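PDB 7L7W: probable disease resistance protein At5g66900, which acts in plant immunity as a helper receptor, a calcium-permeable nonselective cation channel, represented here by its N-terminal RPW8-type (CC-R) domain. Local coordinates for residues Leu24-Ile28 with Met48-Phe52; Met61-Asp66 with Leu122-Gln127; Glu71-Leu75 with Lys113-Ile117; Thr78-Ala82 with Arg106-Met111. The protein carries 2 engineered substitutions. One frame throughout, in Å; residues are numbered along the deposited sequence.

Overall arrangement
Contacts 1, 3 and 4 sit in the body of a four-helix bundle, the RPW8-type domain, while contact 2 closes one end of it. Contacts 3 and 4 follow one another along the same helix pair, 70-88 and 97-114, with centres about 10 Å apart. Contact 1 joins helices 20-32 and 38-60; its centre is about 11 Å from that of contact 4, where Met-48 packs on Met-111 and Val-27 on Ala-82. The centres of contacts 2 and 3 are about 14 Å apart, tied by the Arg-125 to Glu-71 salt bridge. One nickel is bound by Glu-80 of contact 4 and Asp-83; a different nickel lies about 3 Å from the nearest side-chain atom of Lys-25 in contact 1.

Contact 1 (Leu24-Ile28 with Met48-Phe52); sequences LKVVI and MEILF
Leu-24 pushes one methyl, CD2, into the angle between Leu-51 and Phe-52, 3.6 Å from Leu-51 CD2 and close to the backbone of the opposite helix. Seen from Phe-52, that methyl lies at the ring edge, near the ring plane, with Leu-24 CD2 4.0 Å from Phe-52 CD1. The other methyl, CD1, turns to the sulfur of Met-48. From the next turn Val-27 reaches the same sulfur, CG1 to Met-48 SD 3.6 Å, the two side chains crossing at about a right angle. Ile-28 slides past Met-48 in the opposite direction, its CG1 3.7 Å from Met-48 CB. No hydrogen bond links the segments; the grip is apolar.

At the margin, Lys-25 approaches Phe-52 obliquely. Its CB is already near CE1; with CG anti to the backbone N (chi1 -173°), the bend at chi2 brings CD near CZ. NZ ends 5.3 Å from the Phe-52 ring centroid, a long and at most weak cation-pi attraction, and a nickel ion lies about 3 Å from this side chain. Glu-49 adds its CG beside Ile-28 CD1, while its carboxylate is salt-bridged to Lys-32.

The two helical segments run antiparallel at 160°, their axes 10.3 Å apart. This packs helix 20-32 against helix 38-60 in the bundle: Met-48 and Leu-51 continue onto Met-111 of helix 97-114, and Val-27 onto Ala-82 and Asp-83 of helix 70-88.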
loop_
_atom_site.group_PDB
_atom_site.type_symbol
_atom_site.label_atom_id
_atom_site.label_comp_id
_atom_site.label_asym_id
_atom_site.label_seq_id
_atom_site.Cartn_x
_atom_site.Cartn_y
_atom_site.Cartn_z
ATOM N N LEU A 24 22.232 5.921 -18.818
ATOM C CA LEU A 24 20.807 5.669 -19.012
ATOM C C LEU A 24 20.490 4.174 -19.044
ATOM O O LEU A 24 19.437 3.749 -18.549
ATOM C CB LEU A 24 20.318 6.338 -20.294
ATOM C CG LEU A 24 18.801 6.247 -20.462
ATOM C CD1 LEU A 24 18.056 6.831 -19.232
ATOM C CD2 LEU A 24 18.391 6.952 -21.740
ATOM N N LYS A 25 21.372 3.362 -19.634
ATOM C CA LYS A 25 21.130 1.929 -19.657
ATOM C C LYS A 25 21.134 1.356 -18.248
ATOM O O LYS A 25 20.365 0.425 -17.949
ATOM C CB LYS A 25 22.176 1.225 -20.526
ATOM C CG LYS A 25 21.911 -0.272 -20.758
ATOM C CD LYS A 25 21.107 -0.521 -22.035
ATOM C CE LYS A 25 20.277 -1.792 -21.929
ATOM N NZ LYS A 25 19.251 -1.813 -23.007
ATOM N N VAL A 26 21.980 1.901 -17.368
ATOM C CA VAL A 26 21.960 1.426 -15.984
ATOM C C VAL A 26 20.588 1.667 -15.362
ATOM O O VAL A 26 19.997 0.777 -14.729
ATOM C CB VAL A 26 23.063 2.098 -15.151
ATOM C CG1 VAL A 26 22.821 1.809 -13.669
ATOM C CG2 VAL A 26 24.432 1.616 -15.578
ATOM N N VAL A 27 20.062 2.881 -15.540
ATOM C CA VAL A 27 18.789 3.247 -14.931
ATOM C C VAL A 27 17.657 2.398 -15.510
ATOM O O VAL A 27 16.715 2.021 -14.794
ATOM C CB VAL A 27 18.548 4.762 -15.104
ATOM C CG1 VAL A 27 17.198 5.195 -14.519
ATOM C CG2 VAL A 27 19.674 5.551 -14.433
ATOM N N ILE A 28 17.748 2.054 -16.802
ATOM C CA ILE A 28 16.722 1.205 -17.399
ATOM C C ILE A 28 16.777 -0.188 -16.796
ATOM O O ILE A 28 15.748 -0.743 -16.372
ATOM C CB ILE A 28 16.861 1.152 -18.928
ATOM C CG1 ILE A 28 16.630 2.526 -19.530
ATOM C CG2 ILE A 28 15.822 0.212 -19.516
ATOM C CD1 ILE A 28 16.953 2.566 -21.025
ATOM N N MET A 48 12.246 6.035 -21.239
ATOM C CA MET A 48 13.704 5.974 -21.270
ATOM C C MET A 48 14.218 5.196 -22.481
ATOM O O MET A 48 15.309 5.481 -22.981
ATOM C CB MET A 48 14.231 5.351 -19.971
ATOM C CG MET A 48 14.128 6.279 -18.748
ATOM S SD MET A 48 14.924 5.656 -17.228
ATOM C CE MET A 48 13.962 4.180 -16.849
ATOM N N GLU A 49 13.454 4.229 -22.979
ATOM C CA GLU A 49 13.886 3.498 -24.157
ATOM C C GLU A 49 13.673 4.316 -25.420
ATOM O O GLU A 49 14.422 4.143 -26.390
ATOM C CB GLU A 49 13.172 2.145 -24.218
ATOM C CG GLU A 49 13.810 1.140 -23.252
ATOM C CD GLU A 49 13.142 -0.230 -23.231
ATOM O OE1 GLU A 49 11.884 -0.310 -23.279
ATOM O OE2 GLU A 49 13.890 -1.234 -23.132
ATOM N N ILE A 50 12.676 5.209 -25.418
ATOM C CA ILE A 50 12.584 6.222 -26.474
ATOM C C ILE A 50 13.805 7.140 -26.440
ATOM O O ILE A 50 14.405 7.458 -27.474
ATOM C CB ILE A 50 11.298 7.050 -26.324
ATOM C CG1 ILE A 50 10.051 6.215 -26.573
ATOM C CG2 ILE A 50 11.348 8.287 -27.228
ATOM C CD1 ILE A 50 8.789 6.934 -26.093
ATOM N N LEU A 51 14.153 7.621 -25.247
ATOM C CA LEU A 51 15.249 8.574 -25.121
ATOM C C LEU A 51 16.618 7.940 -25.378
ATOM O O LEU A 51 17.563 8.658 -25.713
ATOM C CB LEU A 51 15.198 9.215 -23.732
ATOM C CG LEU A 51 16.413 9.975 -23.196
ATOM C CD1 LEU A 51 16.444 11.399 -23.764
ATOM C CD2 LEU A 51 16.422 9.985 -21.667
ATOM N N PHE A 52 16.734 6.617 -25.246
ATOM C CA PHE A 52 18.040 5.958 -25.293
ATOM C C PHE A 52 18.803 6.131 -26.610
ATOM O O PHE A 52 20.024 6.366 -26.562
ATOM C CB PHE A 52 17.858 4.473 -24.955
ATOM C CG PHE A 52 19.138 3.730 -24.882
ATOM C CD1 PHE A 52 19.967 3.875 -23.787
ATOM C CD2 PHE A 52 19.542 2.914 -25.924
ATOM C CE1 PHE A 52 21.178 3.202 -23.715
ATOM C CE2 PHE A 52 20.751 2.231 -25.860
ATOM C CZ PHE A 52 21.571 2.376 -24.752
#

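Contact 2 (Met61-Asp66 with Leu122-Gln127); sequences MQKELD and LQHRNQ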
loop_
_atom_site.group_PDB
_atom_site.type_symbol
_atom_site.label_atom_id
_atom_site.label_comp_id
_atom_site.label_asym_id
_atom_site.label_seq_id
_atom_site.Cartn_x
_atom_site.Cartn_y
_atom_site.Cartn_z
ATOM N N MET A 61 28.521 12.098 -30.902
ATOM C CA MET A 61 28.915 13.441 -31.297
ATOM C C MET A 61 29.741 14.149 -30.243
ATOM O O MET A 61 29.615 15.368 -30.090
ATOM C CB MET A 61 27.683 14.276 -31.618
ATOM C CG MET A 61 26.804 13.721 -32.704
ATOM S SD MET A 61 25.327 14.750 -32.862
ATOM C CE MET A 61 26.046 16.390 -32.940
ATOM N N GLN A 62 30.604 13.432 -29.525
ATOM C CA GLN A 62 31.301 14.048 -28.400
ATOM C C GLN A 62 32.256 15.153 -28.835
ATOM O O GLN A 62 32.583 16.030 -28.024
ATOM C CB GLN A 62 32.052 12.979 -27.607
ATOM C CG GLN A 62 32.280 13.329 -26.137
ATOM C CD GLN A 62 32.767 12.135 -25.320
ATOM O OE1 GLN A 62 32.438 10.977 -25.620
ATOM N NE2 GLN A 62 33.553 12.413 -24.280
ATOM N N LYS A 63 32.701 15.136 -30.094
ATOM C CA LYS A 63 33.564 16.199 -30.605
ATOM C C LYS A 63 32.766 17.459 -30.948
ATOM O O LYS A 63 33.077 18.555 -30.467
ATOM C CB LYS A 63 34.342 15.700 -31.830
ATOM C CG LYS A 63 35.322 16.738 -32.383
ATOM C CD LYS A 63 36.761 16.224 -32.391
ATOM C CE LYS A 63 37.687 17.181 -33.124
ATOM N NZ LYS A 63 37.394 17.234 -34.581
ATOM N N GLU A 64 31.731 17.315 -31.784
ATOM C CA GLU A 64 30.937 18.447 -32.251
ATOM C C GLU A 64 30.179 19.151 -31.137
ATOM O O GLU A 64 29.854 20.336 -31.279
ATOM C CB GLU A 64 29.943 17.986 -33.316
ATOM C CG GLU A 64 30.596 17.399 -34.549
ATOM C CD GLU A 64 30.847 15.902 -34.425
ATOM O OE1 GLU A 64 31.414 15.479 -33.392
ATOM O OE2 GLU A 64 30.486 15.147 -35.361
ATOM N N LEU A 65 29.860 18.452 -30.053
ATOM C CA LEU A 65 29.193 19.052 -28.911
ATOM C C LEU A 65 30.163 19.146 -27.747
ATOM O O LEU A 65 31.128 18.383 -27.658
ATOM C CB LEU A 65 27.964 18.241 -28.481
ATOM C CG LEU A 65 26.942 17.818 -29.535
ATOM C CD1 LEU A 65 26.226 16.552 -29.105
ATOM C CD2 LEU A 65 25.939 18.927 -29.783
ATOM N N ASP A 66 29.908 20.093 -26.861
ATOM C CA ASP A 66 30.484 20.060 -25.528
ATOM C C ASP A 66 29.348 19.819 -24.544
ATOM O O ASP A 66 28.304 20.489 -24.597
ATOM C CB ASP A 66 31.236 21.347 -25.184
ATOM C CG ASP A 66 30.320 22.435 -24.667
ATOM O OD1 ASP A 66 30.463 22.864 -23.498
ATOM O OD2 ASP A 66 29.439 22.854 -25.443
ATOM N N LEU A 122 22.125 22.482 -31.683
ATOM C CA LEU A 122 23.039 22.345 -30.555
ATOM C C LEU A 122 24.485 22.440 -31.015
ATOM O O LEU A 122 25.251 23.301 -30.552
ATOM C CB LEU A 122 22.788 21.013 -29.850
ATOM C CG LEU A 122 22.952 21.013 -28.340
ATOM C CD1 LEU A 122 21.953 21.976 -27.723
ATOM C CD2 LEU A 122 22.770 19.590 -27.820
ATOM N N GLN A 123 24.879 21.560 -31.945
ATOM C CA GLN A 123 26.255 21.605 -32.427
ATOM C C GLN A 123 26.528 22.884 -33.212
ATOM O O GLN A 123 27.659 23.380 -33.195
ATOM C CB GLN A 123 26.582 20.349 -33.245
ATOM C CG GLN A 123 26.341 20.411 -34.732
ATOM C CD GLN A 123 27.143 19.342 -35.463
ATOM O OE1 GLN A 123 28.364 19.440 -35.572
ATOM N NE2 GLN A 123 26.464 18.300 -35.935
ATOM N N HIS A 124 25.508 23.468 -33.850
ATOM C CA HIS A 124 25.691 24.768 -34.479
ATOM C C HIS A 124 26.099 25.809 -33.452
ATOM O O HIS A 124 27.128 26.479 -33.608
ATOM C CB HIS A 124 24.414 25.208 -35.197
ATOM C CG HIS A 124 24.423 26.651 -35.606
ATOM N ND1 HIS A 124 25.211 27.131 -36.632
ATOM C CD2 HIS A 124 23.753 27.722 -35.112
ATOM C CE1 HIS A 124 25.022 28.434 -36.755
ATOM N NE2 HIS A 124 24.138 28.817 -35.848
ATOM N N ARG A 125 25.301 25.959 -32.386
ATOM C CA ARG A 125 25.634 26.940 -31.357
ATOM C C ARG A 125 26.970 26.622 -30.706
ATOM O O ARG A 125 27.588 27.515 -30.116
ATOM C CB ARG A 125 24.523 27.021 -30.301
ATOM C CG ARG A 125 23.220 27.620 -30.831
ATOM C CD ARG A 125 22.226 27.988 -29.727
ATOM N NE ARG A 125 21.782 26.831 -28.948
ATOM C CZ ARG A 125 20.718 26.081 -29.246
ATOM N NH1 ARG A 125 19.986 26.360 -30.321
ATOM N NH2 ARG A 125 20.387 25.039 -28.485
ATOM N N ASN A 126 27.447 25.378 -30.828
ATOM C CA ASN A 126 28.779 25.067 -30.313
ATOM C C ASN A 126 29.928 25.371 -31.285
ATOM O O ASN A 126 31.053 25.617 -30.831
ATOM C CB ASN A 126 28.865 23.598 -29.902
ATOM C CG ASN A 126 30.105 23.306 -29.088
ATOM O OD1 ASN A 126 30.388 24.004 -28.113
ATOM N ND2 ASN A 126 30.867 22.293 -29.498
ATOM N N GLN A 127 29.701 25.340 -32.603
ATOM C CA GLN A 127 30.803 25.562 -33.543
ATOM C C GLN A 127 31.106 27.043 -33.752
ATOM O O GLN A 127 32.238 27.403 -34.100
ATOM C CB GLN A 127 30.501 24.917 -34.899
ATOM C CG GLN A 127 30.627 23.403 -34.936
ATOM C CD GLN A 127 29.761 22.782 -36.023
ATOM O OE1 GLN A 127 28.912 23.457 -36.617
ATOM N NE2 GLN A 127 29.967 21.489 -36.285
#
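Gln-123 and Glu-64 lie side by side, pointing the same way, with the amide of one and the carboxylate of the other turned 71° apart. What touches is the amide oxygen OE1 of Gln-123 against the CB and CG methylenes of Glu-64, so this is a contact with the stem of the acid. Met-61 crosses Gln-123 at about a right angle and sets its methyl CE 3.6 Å from Gln-123 NE2; its chain, bent at chi3 (49°), turns that methyl in.

One hydrogen bond spans the contact. Asn-126 ND2 gives an N-H to the backbone O of Glu-64 at 2.8 Å, fairly straight at 159°. The oxygen lies near the amide plane of Asn-126, whereas the donor stands above the carbonyl plane. The other end of that amide, OD1, faces Asp-66 OD2 with their planes almost parallel, but both are acceptors and make no bond. Leu-65 CD2 rests 3.6 Å from Gln-123 N and 3.8 Å from Leu-122 CB.

The loop following helix 38-60 is thereby fastened to helix 119-127. Leu-122 continues onto Glu-71 and Leu-72 of helix 70-88, and Arg-125 forms a salt bridge with Glu-71 there.

Contact 3 (Glu71-Leu75 with Lys113-Ile117); sequences ELKEL and KFCQI
Leu-75 wraps the outer end of the Phe-114 ring. Its CD1 sits over one face, 3.6 Å from the Phe-114 ring centroid, a CH-pi contact displaced toward the rim. Its CB meets the far end of the ring, 3.5 Å from Phe-114 CZ. The leucine has CG anti to its own backbone N (chi1 179°), and the next torsion carries CD1 over the face while CD2 stays close to CZ and CE2.

Phe-114 likewise holds its CG opposite the backbone N, at chi1 -171°, which sends the ring across to helix 70-88 at about a right angle to Leu-75. Three groups gather near the ring plane: the backbone O of Glu-71, 3.4 Å from Phe-114 CE1; Leu-72 CD2, 4.1 Å from Phe-114 CZ; and Glu-74 OE2, 3.7 Å from Phe-114 CD1. The two oxygens, of Glu-71 and Glu-74, meet the ring at its hydrogen-bearing edge, the side where its partial charge is positive. Glu-74 sets its CG between the backbone N and the carbonyl carbon and extends from there, sliding past the phenyl in the opposite direction, with its carboxylate tilted 47° from the ring. Its OE2 remains 4.0 Å from Lys-113 NZ, beyond a salt bridge.

Past the turn, Ile-117 touches Glu-71 with CD1, 3.9 Å from Glu-71 CB. The acid bends at chi2, taking its carboxylate away to a salt bridge with Arg-125.

The ring packs helix 97-114 against helix 70-88 just where the former runs into a type I beta turn, Phe-114 to Ile-117. Leu-51 and Leu-54 of helix 38-60 also touch Phe-114, and Leu-54 meets Ile-117 as well.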
loop_
_atom_site.group_PDB
_atom_site.type_symbol
_atom_site.label_atom_id
_atom_site.label_comp_id
_atom_site.label_asym_id
_atom_site.label_seq_id
_atom_site.Cartn_x
_atom_site.Cartn_y
_atom_site.Cartn_z
ATOM N N GLU A 71 21.465 22.620 -22.013
ATOM C CA GLU A 71 20.615 21.504 -22.401
ATOM C C GLU A 71 21.229 20.174 -21.977
ATOM O O GLU A 71 20.545 19.332 -21.390
ATOM C CB GLU A 71 20.353 21.543 -23.905
ATOM C CG GLU A 71 19.680 22.838 -24.383
ATOM C CD GLU A 71 20.679 23.890 -24.906
ATOM O OE1 GLU A 71 21.855 23.894 -24.465
ATOM O OE2 GLU A 71 20.281 24.718 -25.763
ATOM N N LEU A 72 22.529 19.981 -22.215
ATOM C CA LEU A 72 23.146 18.702 -21.861
ATOM C C LEU A 72 23.389 18.574 -20.355
ATOM O O LEU A 72 23.360 17.462 -19.805
ATOM C CB LEU A 72 24.438 18.525 -22.661
ATOM C CG LEU A 72 24.115 18.521 -24.164
ATOM C CD1 LEU A 72 25.297 18.081 -25.031
ATOM C CD2 LEU A 72 22.898 17.634 -24.446
ATOM N N LYS A 73 23.590 19.695 -19.665
ATOM C CA LYS A 73 23.653 19.639 -18.216
ATOM C C LYS A 73 22.291 19.266 -17.632
ATOM O O LYS A 73 22.221 18.509 -16.653
ATOM C CB LYS A 73 24.177 20.972 -17.668
ATOM C CG LYS A 73 24.866 20.856 -16.310
ATOM C CD LYS A 73 26.309 20.336 -16.441
ATOM C CE LYS A 73 26.790 19.714 -15.115
ATOM N NZ LYS A 73 26.543 18.231 -15.013
ATOM N N GLU A 74 21.197 19.721 -18.252
ATOM C CA GLU A 74 19.887 19.305 -17.764
ATOM C C GLU A 74 19.556 17.868 -18.163
ATOM O O GLU A 74 18.796 17.199 -17.459
ATOM C CB GLU A 74 18.798 20.261 -18.254
ATOM C CG GLU A 74 18.181 19.877 -19.593
ATOM C CD GLU A 74 16.918 20.665 -19.914
ATOM O OE1 GLU A 74 16.653 21.671 -19.201
ATOM O OE2 GLU A 74 16.207 20.278 -20.883
ATOM N N LEU A 75 20.110 17.370 -19.269
ATOM C CA LEU A 75 19.981 15.947 -19.570
ATOM C C LEU A 75 20.648 15.112 -18.487
ATOM O O LEU A 75 20.064 14.135 -17.984
ATOM C CB LEU A 75 20.597 15.628 -20.932
ATOM C CG LEU A 75 20.531 14.153 -21.339
ATOM C CD1 LEU A 75 19.077 13.694 -21.422
ATOM C CD2 LEU A 75 21.277 13.867 -22.658
ATOM N N LYS A 113 10.033 15.673 -23.100
ATOM C CA LYS A 113 10.248 16.964 -23.747
ATOM C C LYS A 113 11.670 17.069 -24.276
ATOM O O LYS A 113 11.894 17.610 -25.364
ATOM C CB LYS A 113 9.946 18.126 -22.800
ATOM C CG LYS A 113 9.959 19.473 -23.535
ATOM C CD LYS A 113 10.460 20.624 -22.661
ATOM C CE LYS A 113 11.912 20.415 -22.221
ATOM N NZ LYS A 113 12.895 21.242 -22.989
ATOM N N PHE A 114 12.627 16.486 -23.558
ATOM C CA PHE A 114 13.999 16.518 -24.023
ATOM C C PHE A 114 14.152 15.807 -25.360
ATOM O O PHE A 114 15.010 16.181 -26.164
ATOM C CB PHE A 114 14.912 15.891 -22.982
ATOM C CG PHE A 114 16.347 16.081 -23.283
ATOM C CD1 PHE A 114 17.036 17.153 -22.740
ATOM C CD2 PHE A 114 17.009 15.215 -24.146
ATOM C CE1 PHE A 114 18.376 17.354 -23.042
ATOM C CE2 PHE A 114 18.352 15.410 -24.462
ATOM C CZ PHE A 114 19.038 16.483 -23.904
ATOM N N CYS A 115 13.331 14.794 -25.623
ATOM C CA CYS A 115 13.419 14.080 -26.891
ATOM C C CYS A 115 13.009 14.932 -28.090
ATOM O O CYS A 115 13.040 14.421 -29.213
ATOM C CB CYS A 115 12.561 12.820 -26.828
ATOM S SG CYS A 115 13.207 11.531 -25.719
ATOM N N GLN A 116 12.619 16.195 -27.882
ATOM C CA GLN A 116 12.398 17.151 -28.962
ATOM C C GLN A 116 13.596 18.083 -29.159
ATOM O O GLN A 116 13.446 19.192 -29.691
ATOM C CB GLN A 116 11.134 17.979 -28.703
ATOM C CG GLN A 116 9.947 17.201 -28.140
ATOM C CD GLN A 116 9.460 16.104 -29.079
ATOM O OE1 GLN A 116 9.357 16.312 -30.293
ATOM N NE2 GLN A 116 9.141 14.933 -28.518
ATOM N N ILE A 117 14.769 17.670 -28.717
ATOM C CA ILE A 117 15.951 18.504 -28.826
ATOM C C ILE A 117 16.411 18.532 -30.280
ATOM O O ILE A 117 16.404 17.508 -30.976
ATOM C CB ILE A 117 17.045 17.982 -27.876
ATOM C CG1 ILE A 117 18.252 18.926 -27.853
ATOM C CG2 ILE A 117 17.432 16.545 -28.217
ATOM C CD1 ILE A 117 18.208 19.919 -26.720
#

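Contact 4 (Thr78-Ala82 with Arg106-Met111); sequences TIERA and RINKDM. With NI (nickel (II) ion), chain B.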
loop_
_atom_site.group_PDB
_atom_site.type_symbol
_atom_site.label_atom_id
_atom_site.label_comp_id
_atom_site.label_asym_id
_atom_site.label_seq_id
_atom_site.Cartn_x
_atom_site.Cartn_y
_atom_site.Cartn_z
ATOM N N THR A 78 18.391 15.242 -15.357
ATOM C CA THR A 78 17.147 14.486 -15.416
ATOM C C THR A 78 17.413 12.989 -15.326
ATOM O O THR A 78 16.717 12.272 -14.584
ATOM C CB THR A 78 16.370 14.839 -16.682
ATOM O OG1 THR A 78 17.275 14.909 -17.777
ATOM C CG2 THR A 78 15.795 16.238 -16.555
ATOM N N ILE A 79 18.442 12.507 -16.034
ATOM C CA ILE A 79 18.802 11.097 -15.910
ATOM C C ILE A 79 19.239 10.787 -14.481
ATOM O O ILE A 79 18.977 9.694 -13.963
ATOM C CB ILE A 79 19.889 10.739 -16.937
ATOM C CG1 ILE A 79 19.343 10.891 -18.355
ATOM C CG2 ILE A 79 20.367 9.322 -16.746
ATOM C CD1 ILE A 79 20.422 10.822 -19.461
ATOM N N GLU A 80 19.857 11.757 -13.793
ATOM C CA GLU A 80 20.272 11.509 -12.415
ATOM C C GLU A 80 19.095 11.535 -11.447
ATOM O O GLU A 80 19.114 10.815 -10.438
ATOM C CB GLU A 80 21.339 12.505 -11.992
ATOM C CG GLU A 80 22.738 11.980 -12.258
ATOM C CD GLU A 80 23.048 10.700 -11.492
ATOM O OE1 GLU A 80 22.734 9.604 -12.017
ATOM O OE2 GLU A 80 23.622 10.790 -10.378
ATOM N N ARG A 81 18.057 12.328 -11.729
ATOM C CA ARG A 81 16.841 12.206 -10.924
ATOM C C ARG A 81 16.195 10.834 -11.109
ATOM O O ARG A 81 15.756 10.209 -10.132
ATOM C CB ARG A 81 15.866 13.320 -11.276
ATOM C CG ARG A 81 16.346 14.685 -10.766
ATOM C CD ARG A 81 15.791 15.816 -11.598
ATOM N NE ARG A 81 14.343 15.696 -11.730
ATOM C CZ ARG A 81 13.637 16.206 -12.737
ATOM N NH1 ARG A 81 14.253 16.873 -13.720
ATOM N NH2 ARG A 81 12.314 16.038 -12.764
ATOM N N ALA A 82 16.145 10.332 -12.351
ATOM C CA ALA A 82 15.642 8.971 -12.532
ATOM C C ALA A 82 16.487 7.975 -11.747
ATOM O O ALA A 82 15.949 7.070 -11.098
ATOM C CB ALA A 82 15.593 8.592 -14.011
ATOM N N ARG A 106 6.805 13.239 -13.248
ATOM C CA ARG A 106 7.400 14.449 -13.774
ATOM C C ARG A 106 8.755 14.155 -14.395
ATOM O O ARG A 106 9.090 14.733 -15.439
ATOM C CB ARG A 106 7.498 15.556 -12.733
ATOM C CG ARG A 106 7.277 16.817 -13.502
ATOM C CD ARG A 106 6.942 18.052 -12.734
ATOM N NE ARG A 106 7.156 19.181 -13.638
ATOM C CZ ARG A 106 8.349 19.574 -14.097
ATOM N NH1 ARG A 106 9.468 18.950 -13.724
ATOM N NH2 ARG A 106 8.426 20.605 -14.932
ATOM N N ILE A 107 9.511 13.201 -13.830
ATOM C CA ILE A 107 10.746 12.796 -14.501
ATOM C C ILE A 107 10.419 12.351 -15.913
ATOM O O ILE A 107 10.986 12.853 -16.892
ATOM C CB ILE A 107 11.461 11.688 -13.715
ATOM C CG1 ILE A 107 11.868 12.208 -12.328
ATOM C CG2 ILE A 107 12.654 11.169 -14.509
ATOM C CD1 ILE A 107 12.610 11.194 -11.485
ATOM N N ASN A 108 9.408 11.488 -16.028
ATOM C CA ASN A 108 8.920 11.018 -17.317
ATOM C C ASN A 108 8.657 12.192 -18.250
ATOM O O ASN A 108 9.218 12.260 -19.355
ATOM C CB ASN A 108 7.649 10.194 -17.087
ATOM C CG ASN A 108 7.211 9.429 -18.300
ATOM O OD1 ASN A 108 7.518 8.244 -18.432
ATOM N ND2 ASN A 108 6.457 10.081 -19.181
ATOM N N LYS A 109 7.866 13.176 -17.788
ATOM C CA LYS A 109 7.497 14.251 -18.702
ATOM C C LYS A 109 8.749 14.973 -19.181
ATOM O O LYS A 109 8.920 15.195 -20.388
ATOM C CB LYS A 109 6.500 15.226 -18.055
ATOM C CG LYS A 109 6.149 16.447 -18.953
ATOM C CD LYS A 109 6.137 16.044 -20.465
ATOM C CE LYS A 109 5.970 17.189 -21.466
ATOM N NZ LYS A 109 6.442 16.722 -22.807
ATOM N N ASP A 110 9.681 15.240 -18.263
ATOM C CA ASP A 110 10.881 15.977 -18.633
ATOM C C ASP A 110 11.640 15.228 -19.720
ATOM O O ASP A 110 11.981 15.804 -20.768
ATOM C CB ASP A 110 11.741 16.213 -17.391
ATOM C CG ASP A 110 11.086 17.182 -16.401
ATOM O OD1 ASP A 110 9.981 17.689 -16.705
ATOM O OD2 ASP A 110 11.659 17.428 -15.312
ATOM N N MET A 111 11.810 13.910 -19.533
ATOM C CA MET A 111 12.555 13.133 -20.513
ATOM C C MET A 111 11.900 13.253 -21.876
ATOM O O MET A 111 12.573 13.538 -22.878
ATOM C CB MET A 111 12.649 11.674 -20.073
ATOM C CG MET A 111 13.774 11.411 -19.094
ATOM S SD MET A 111 13.761 9.742 -18.417
ATOM C CE MET A 111 15.308 9.740 -17.505
HETATM NI NI NI B . 23.323 8.247 -10.332
#
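Asp-110 OD2 is gripped by three arginine nitrogens. Arg-81 meets it end-on with two of them, NH1 at 3.1 Å and NH2 at 3.0 Å from Asp-110 OD2, and the oxygen lies in the guanidinium plane. The NH1 bond uses the anti lone pair of that oxygen; NH2 comes from above the carboxylate plane, and the two flat groups are turned 68° apart. From its own helix one turn back, Arg-106 NH1 makes a salt bridge of 3.1 Å to the same Asp-110 OD2. The two guanidinium groups stand close, but the carboxylate between them would be expected to offset their charges, and probably stays ionised in such company.

Arg-81 reaches across through a bend at chi3 (51°), sliding past Ile-107, whose CG1 is near NH2. Ile-107 CD1 packs on the backbone of the neighbouring helix, 3.6 Å from Arg-81 O. Toward the bundle interior the contact is apolar. Met-111, extended beyond CG, drives its methyl CE to 3.7 Å from Ala-82 CB, and Ile-107 CG2 flanks the same alanine at 3.9 Å from Ala-82 CB. Thr-78 offers only CG2 to Asp-110; its hydroxyl is hydrogen-bonded within its own helix, to the backbone of Glu-74 and Leu-75.

Glu-80 faces away and binds nickel through both carboxylate oxygens, the nearer being OE1 at 2.2 Å from the metal; Asp-83 is a further ligand.

The segments run antiparallel at 151°, joining helix 70-88 to helix 97-114. Met-111 goes on to Thr-47 of helix 38-60, and Ile-79 to Leu-23 of helix 20-32.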